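Local coordinates for protein diol-dehydratase (Roseburia inulinivorans, PDB 5I2A) that probably dehydrates 1,2-propanediol as a B12-independent lyase of the glycyl radical enzyme family, at residues A98-V103 against K119-A124; L565-K570 against L651-Y656. All coordinates share one frame; numbering follows the deposited sequence.

Contact 1 of 2, residues A98-V103 against K119-A124; sequences AEFETV and KRLLAA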
loop_
_atom_site.group_PDB
_atom_site.type_symbol
_atom_site.label_atom_id
_atom_site.label_comp_id
_atom_site.label_asym_id
_atom_site.label_seq_id
_atom_site.Cartn_x
_atom_site.Cartn_y
_atom_site.Cartn_z
ATOM N N ALA A 98 29.123 6.059 -4.756
ATOM C CA ALA A 98 30.214 6.320 -3.819
ATOM C C ALA A 98 31.447 5.463 -4.110
ATOM O O ALA A 98 32.528 5.751 -3.611
ATOM C CB ALA A 98 29.758 6.089 -2.384
ATOM N N GLU A 99 31.284 4.408 -4.900
ATOM C CA GLU A 99 32.403 3.521 -5.214
ATOM C C GLU A 99 32.878 3.657 -6.656
ATOM O O GLU A 99 33.643 2.824 -7.126
ATOM C CB GLU A 99 32.027 2.051 -4.955
ATOM C CG GLU A 99 31.866 1.702 -3.493
ATOM C CD GLU A 99 31.725 0.201 -3.243
ATOM O OE1 GLU A 99 32.486 -0.602 -3.839
ATOM O OE2 GLU A 99 30.858 -0.166 -2.427
ATOM N N PHE A 100 32.411 4.680 -7.364
ATOM C CA PHE A 100 32.782 4.840 -8.776
ATOM C C PHE A 100 34.293 4.762 -9.029
ATOM O O PHE A 100 34.726 4.173 -10.010
ATOM C CB PHE A 100 32.275 6.175 -9.326
ATOM C CG PHE A 100 30.860 6.138 -9.833
ATOM C CD1 PHE A 100 30.155 4.949 -9.893
ATOM C CD2 PHE A 100 30.237 7.308 -10.258
ATOM C CE1 PHE A 100 28.865 4.918 -10.362
ATOM C CE2 PHE A 100 28.955 7.284 -10.722
ATOM C CZ PHE A 100 28.262 6.085 -10.779
ATOM N N GLU A 101 35.080 5.367 -8.149
ATOM C CA GLU A 101 36.518 5.480 -8.370
ATOM C C GLU A 101 37.305 4.295 -7.809
ATOM O O GLU A 101 38.490 4.134 -8.117
ATOM C CB GLU A 101 37.045 6.789 -7.760
ATOM C CG GLU A 101 36.332 8.027 -8.293
ATOM C CD GLU A 101 36.259 8.020 -9.809
ATOM O OE1 GLU A 101 37.329 7.986 -10.445
ATOM O OE2 GLU A 101 35.142 8.021 -10.367
ATOM N N THR A 102 36.648 3.461 -7.004
ATOM C CA THR A 102 37.347 2.395 -6.275
ATOM C C THR A 102 36.914 0.966 -6.625
ATOM O O THR A 102 37.607 0.008 -6.284
ATOM C CB THR A 102 37.165 2.559 -4.755
ATOM O OG1 THR A 102 35.769 2.601 -4.442
ATOM C CG2 THR A 102 37.830 3.849 -4.261
ATOM N N VAL A 103 35.764 0.815 -7.273
ATOM C CA VAL A 103 35.203 -0.510 -7.459
ATOM C C VAL A 103 36.068 -1.357 -8.400
ATOM O O VAL A 103 36.108 -2.576 -8.270
ATOM C CB VAL A 103 33.743 -0.447 -7.963
ATOM C CG1 VAL A 103 33.641 0.197 -9.343
ATOM C CG2 VAL A 103 33.103 -1.841 -7.943
ATOM N N LYS A 119 28.703 8.440 -15.939
ATOM C CA LYS A 119 27.865 9.585 -16.286
ATOM C C LYS A 119 26.418 9.175 -16.513
ATOM O O LYS A 119 25.501 9.857 -16.072
ATOM C CB LYS A 119 28.401 10.308 -17.526
ATOM C CG LYS A 119 29.768 10.957 -17.320
ATOM C CD LYS A 119 29.954 11.473 -15.882
ATOM C CE LYS A 119 29.239 12.814 -15.643
ATOM N NZ LYS A 119 29.597 13.430 -14.330
ATOM N N ARG A 120 26.217 8.066 -17.213
ATOM C CA ARG A 120 24.871 7.595 -17.470
ATOM C C ARG A 120 24.144 7.166 -16.191
ATOM O O ARG A 120 22.956 7.423 -16.045
ATOM C CB ARG A 120 24.907 6.450 -18.461
ATOM C CG ARG A 120 25.476 6.863 -19.800
ATOM C CD ARG A 120 24.829 6.099 -20.908
ATOM N NE ARG A 120 25.525 4.883 -21.209
ATOM C CZ ARG A 120 24.954 3.767 -21.634
ATOM N NH1 ARG A 120 23.641 3.682 -21.779
ATOM N NH2 ARG A 120 25.716 2.725 -21.908
ATOM N N LEU A 121 24.861 6.522 -15.274
ATOM C CA LEU A 121 24.263 6.104 -14.012
ATOM C C LEU A 121 23.879 7.318 -13.176
ATOM O O LEU A 121 22.828 7.318 -12.549
ATOM C CB LEU A 121 25.207 5.185 -13.217
ATOM C CG LEU A 121 25.363 3.774 -13.777
ATOM C CD1 LEU A 121 26.344 2.931 -12.962
ATOM C CD2 LEU A 121 24.001 3.081 -13.870
ATOM N N LEU A 122 24.712 8.358 -13.189
ATOM C CA LEU A 122 24.418 9.553 -12.404
ATOM C C LEU A 122 23.095 10.167 -12.828
ATOM O O LEU A 122 22.276 10.539 -11.987
ATOM C CB LEU A 122 25.531 10.591 -12.527
ATOM C CG LEU A 122 26.808 10.292 -11.745
ATOM C CD1 LEU A 122 27.881 11.340 -12.043
ATOM C CD2 LEU A 122 26.521 10.231 -10.263
ATOM N N ALA A 123 22.890 10.249 -14.137
ATOM C CA ALA A 123 21.683 10.843 -14.680
ATOM C C ALA A 123 20.466 9.971 -14.401
ATOM O O ALA A 123 19.414 10.471 -14.017
ATOM C CB ALA A 123 21.827 11.074 -16.188
ATOM N N ALA A 124 20.607 8.668 -14.617
ATOM C CA ALA A 124 19.490 7.763 -14.385
ATOM C C ALA A 124 19.153 7.647 -12.896
ATOM O O ALA A 124 17.986 7.658 -12.535
ATOM C CB ALA A 124 19.784 6.402 -14.971
#

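Contact 2 of 2, residues L565-K570 against L651-Y656; sequences LYTIKK and LELPKY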
loop_
_atom_site.group_PDB
_atom_site.type_symbol
_atom_site.label_atom_id
_atom_site.label_comp_id
_atom_site.label_asym_id
_atom_site.label_seq_id
_atom_site.Cartn_x
_atom_site.Cartn_y
_atom_site.Cartn_z
ATOM N N LEU A 565 31.445 -20.400 26.422
ATOM C CA LEU A 565 30.653 -20.716 27.599
ATOM C C LEU A 565 31.314 -21.826 28.418
ATOM O O LEU A 565 31.272 -21.801 29.646
ATOM C CB LEU A 565 29.234 -21.127 27.210
ATOM C CG LEU A 565 28.353 -20.049 26.575
ATOM C CD1 LEU A 565 27.056 -20.668 26.129
ATOM C CD2 LEU A 565 28.088 -18.908 27.557
ATOM N N TYR A 566 31.918 -22.796 27.742
ATOM C CA TYR A 566 32.630 -23.854 28.444
ATOM C C TYR A 566 33.822 -23.294 29.246
ATOM O O TYR A 566 34.004 -23.636 30.400
ATOM C CB TYR A 566 33.103 -24.930 27.466
ATOM C CG TYR A 566 33.720 -26.119 28.163
ATOM C CD1 TYR A 566 32.921 -27.081 28.774
ATOM C CD2 TYR A 566 35.097 -26.269 28.233
ATOM C CE1 TYR A 566 33.479 -28.169 29.424
ATOM C CE2 TYR A 566 35.664 -27.354 28.881
ATOM C CZ TYR A 566 34.850 -28.297 29.472
ATOM O OH TYR A 566 35.407 -29.364 30.119
ATOM N N THR A 567 34.625 -22.443 28.622
ATOM C CA THR A 567 35.693 -21.736 29.326
ATOM C C THR A 567 35.193 -21.073 30.618
ATOM O O THR A 567 35.774 -21.240 31.696
ATOM C CB THR A 567 36.311 -20.664 28.444
ATOM O OG1 THR A 567 37.123 -21.284 27.444
ATOM C CG2 THR A 567 37.159 -19.686 29.276
ATOM N N ILE A 568 34.096 -20.340 30.494
ATOM C CA ILE A 568 33.542 -19.585 31.609
ATOM C C ILE A 568 33.051 -20.513 32.705
ATOM O O ILE A 568 33.346 -20.306 33.880
ATOM C CB ILE A 568 32.401 -18.676 31.144
ATOM C CG1 ILE A 568 32.961 -17.601 30.207
ATOM C CG2 ILE A 568 31.686 -18.038 32.336
ATOM C CD1 ILE A 568 31.927 -16.983 29.308
ATOM N N LYS A 569 32.325 -21.553 32.305
ATOM C CA LYS A 569 31.797 -22.524 33.246
ATOM C C LYS A 569 32.916 -23.241 34.007
ATOM O O LYS A 569 32.859 -23.337 35.230
ATOM C CB LYS A 569 30.913 -23.538 32.529
ATOM C CG LYS A 569 30.183 -24.484 33.452
ATOM C CD LYS A 569 29.596 -25.654 32.675
ATOM C CE LYS A 569 28.525 -26.379 33.483
ATOM N NZ LYS A 569 28.288 -27.751 32.978
ATOM N N LYS A 570 33.933 -23.713 33.289
ATOM C CA LYS A 570 35.030 -24.481 33.889
ATOM C C LYS A 570 36.062 -23.655 34.644
ATOM O O LYS A 570 36.293 -23.885 35.823
ATOM C CB LYS A 570 35.767 -25.281 32.827
ATOM C CG LYS A 570 35.043 -26.511 32.378
ATOM C CD LYS A 570 34.740 -27.427 33.532
ATOM C CE LYS A 570 33.956 -28.623 33.051
ATOM N NZ LYS A 570 33.448 -29.452 34.175
ATOM N N LEU A 651 43.314 -22.583 25.651
ATOM C CA LEU A 651 43.572 -23.392 24.457
ATOM C C LEU A 651 43.735 -24.883 24.752
ATOM O O LEU A 651 43.598 -25.706 23.848
ATOM C CB LEU A 651 44.808 -22.886 23.719
ATOM C CG LEU A 651 44.708 -21.472 23.146
ATOM C CD1 LEU A 651 45.982 -21.108 22.401
ATOM C CD2 LEU A 651 43.501 -21.343 22.238
ATOM N N GLU A 652 44.008 -25.226 26.009
ATOM C CA GLU A 652 44.175 -26.624 26.416
ATOM C C GLU A 652 42.871 -27.303 26.810
ATOM O O GLU A 652 42.839 -28.515 26.956
ATOM C CB GLU A 652 45.163 -26.729 27.583
ATOM C CG GLU A 652 46.606 -26.595 27.152
ATOM C CD GLU A 652 47.541 -26.332 28.318
ATOM O OE1 GLU A 652 47.055 -26.267 29.472
ATOM O OE2 GLU A 652 48.760 -26.172 28.074
ATOM N N LEU A 653 41.804 -26.531 26.993
ATOM C CA LEU A 653 40.510 -27.112 27.354
ATOM C C LEU A 653 39.967 -28.019 26.245
ATOM O O LEU A 653 40.290 -27.840 25.074
ATOM C CB LEU A 653 39.497 -26.014 27.669
ATOM C CG LEU A 653 39.723 -25.176 28.930
ATOM C CD1 LEU A 653 38.834 -23.941 28.927
ATOM C CD2 LEU A 653 39.455 -26.010 30.164
ATOM N N PRO A 654 39.155 -29.015 26.616
ATOM C CA PRO A 654 38.442 -29.751 25.567
ATOM C C PRO A 654 37.536 -28.804 24.769
ATOM O O PRO A 654 36.999 -27.873 25.345
ATOM C CB PRO A 654 37.626 -30.794 26.347
ATOM C CG PRO A 654 37.656 -30.348 27.769
ATOM C CD PRO A 654 38.909 -29.566 27.956
ATOM N N LYS A 655 37.390 -29.036 23.468
ATOM C CA LYS A 655 36.639 -28.138 22.608
ATOM C C LYS A 655 35.489 -28.845 21.882
ATOM O O LYS A 655 35.503 -30.061 21.697
ATOM C CB LYS A 655 37.564 -27.495 21.573
ATOM C CG LYS A 655 38.761 -26.756 22.136
ATOM C CD LYS A 655 38.356 -25.466 22.827
ATOM C CE LYS A 655 39.588 -24.670 23.253
ATOM N NZ LYS A 655 39.236 -23.402 23.976
ATOM N N TYR A 656 34.498 -28.059 21.477
ATOM C CA TYR A 656 33.418 -28.524 20.611
ATOM C C TYR A 656 34.027 -29.153 19.371
ATOM O O TYR A 656 34.959 -28.608 18.805
ATOM C CB TYR A 656 32.494 -27.350 20.256
ATOM C CG TYR A 656 31.410 -27.610 19.220
ATOM C CD1 TYR A 656 30.350 -28.467 19.487
ATOM C CD2 TYR A 656 31.409 -26.925 18.007
ATOM C CE1 TYR A 656 29.337 -28.668 18.559
ATOM C CE2 TYR A 656 30.393 -27.108 17.073
ATOM C CZ TYR A 656 29.368 -27.985 17.353
ATOM O OH TYR A 656 28.375 -28.191 16.431
HETATM O O HOH W 1 37.034 -23.361 25.440
#

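Contact 1 of 2, residues A98-V103 against K119-A124
Phe-100 swings CG to the side of its backbone N (chi1 -86°), and a chi2 near -6° turns the ring so that its far rim, CE1, CZ and CE2, comes up to Leu-121 and Leu-122 on the helix. Both leucines set CG beside the backbone N and anti to the carbonyl carbon (chi1 -73° in Leu-121). Leu-121 already points its CB at the ring, whereas in Leu-122 this torsion is what carries CG and CD2 there. Leu-121 takes one part of the rim: its CB lies 4.0 Å from Phe-100 CZ, and its CD1 is 4.1 Å from Phe-100 CE1. Leu-122 takes the next part, with CG 3.8 Å from Phe-100 CE2 and CD2 equally near that atom. Leu-122 CG lies in the ring plane, so the phenyl meets the helix edge-on, and both leucines cross it at a slant. The backbones stay well apart, 10.1 Å between CA of Phe-100 and CA of Leu-121, and no hydrogen bond crosses between the segments; side chains alone make the contact. The aromatic residue sits in a tight turn in which Glu-99 O receives two backbone N-H groups, from Val-103 N at 2.9 Å and Thr-102 N at 3.1 Å. Glu-99 turns its carboxylate elsewhere, with OE1 in a salt bridge to Arg-106 and OE2 bonded to the backbone N of Ala-332. Two salt bridges lie outside the apolar contact: Glu-101 with Lys-118 and Arg-120 with Glu-35 on helix 32-43. This small hydrophobic contact closes the loop between helix 94-97 and helix 115-125. Ile-113 of that loop also touches Phe-100, while helix 94-97 lies against helix 115-125 through Leu-96 on Leu-121 and Glu-97 on Leu-122.

Contact 2 of 2, residues L565-K570 against L651-Y656
Tyr-566 and Pro-654 cross at about a right angle where helix 558-574 faces the loop after helix 637-651. From CB, chi1 of -174° turns CG anti to the backbone N and sends the ring across to Pro-654, with CD2 3.8 Å from Pro-654 O. Next along the ring, CE2 is 3.8 Å from Pro-654 CG and 4.2 Å from Leu-653 CD2. CZ follows at 3.9 Å from Pro-654 CG, and at the tip OH rests 3.4 Å from that same CG. Lys-570 CG covers one ring face, offset toward the rim, one turn along the same helix. A serine here would probably leave Pro-654 and Leu-653 CD2 without their aromatic partner and open a gap between helix and loop. Beside the tyrosine, Leu-653 CD1 packs 3.5 Å from Thr-567 OG1. That hydroxyl, bonded also to Pro-710 O, takes a hydrogen bond of 2.9 Å from a water whose oxygen in turn accepts from Lys-655 NZ at 2.6 Å. The same NZ reaches Ile-650 O and Asp-711 O, so the ammonium group joins two backbone carbonyls and the water. The contact seats the loop between helices 637-651 and 661-678 on helix 558-574, at the periphery of the pyruvate formate lyase-like part of a predominantly helical chain.

In the fold
From the N terminus the chain passes three helices (14-22, 32-43 and 49-63) before helix 94-97, and contact 1 then closes a short loop of 15 residues by returning helix 115-125 to segment 98-103. Contact 2 opens much later, on helix 558-574, and spans 80 mostly helical residues before the loop after helix 637-651 comes back to that helix. The two closures lie in series, neither nesting nor crossing. They do not touch: their centres are 50 Å apart and their nearest atoms about 33 Å. Contact 1 is local, joining the loop after helix 94-97 to helix 115-125, whereas contact 2 brings together elements far apart in sequence. Both fall within the pyruvate formate lyase-like part of the chain.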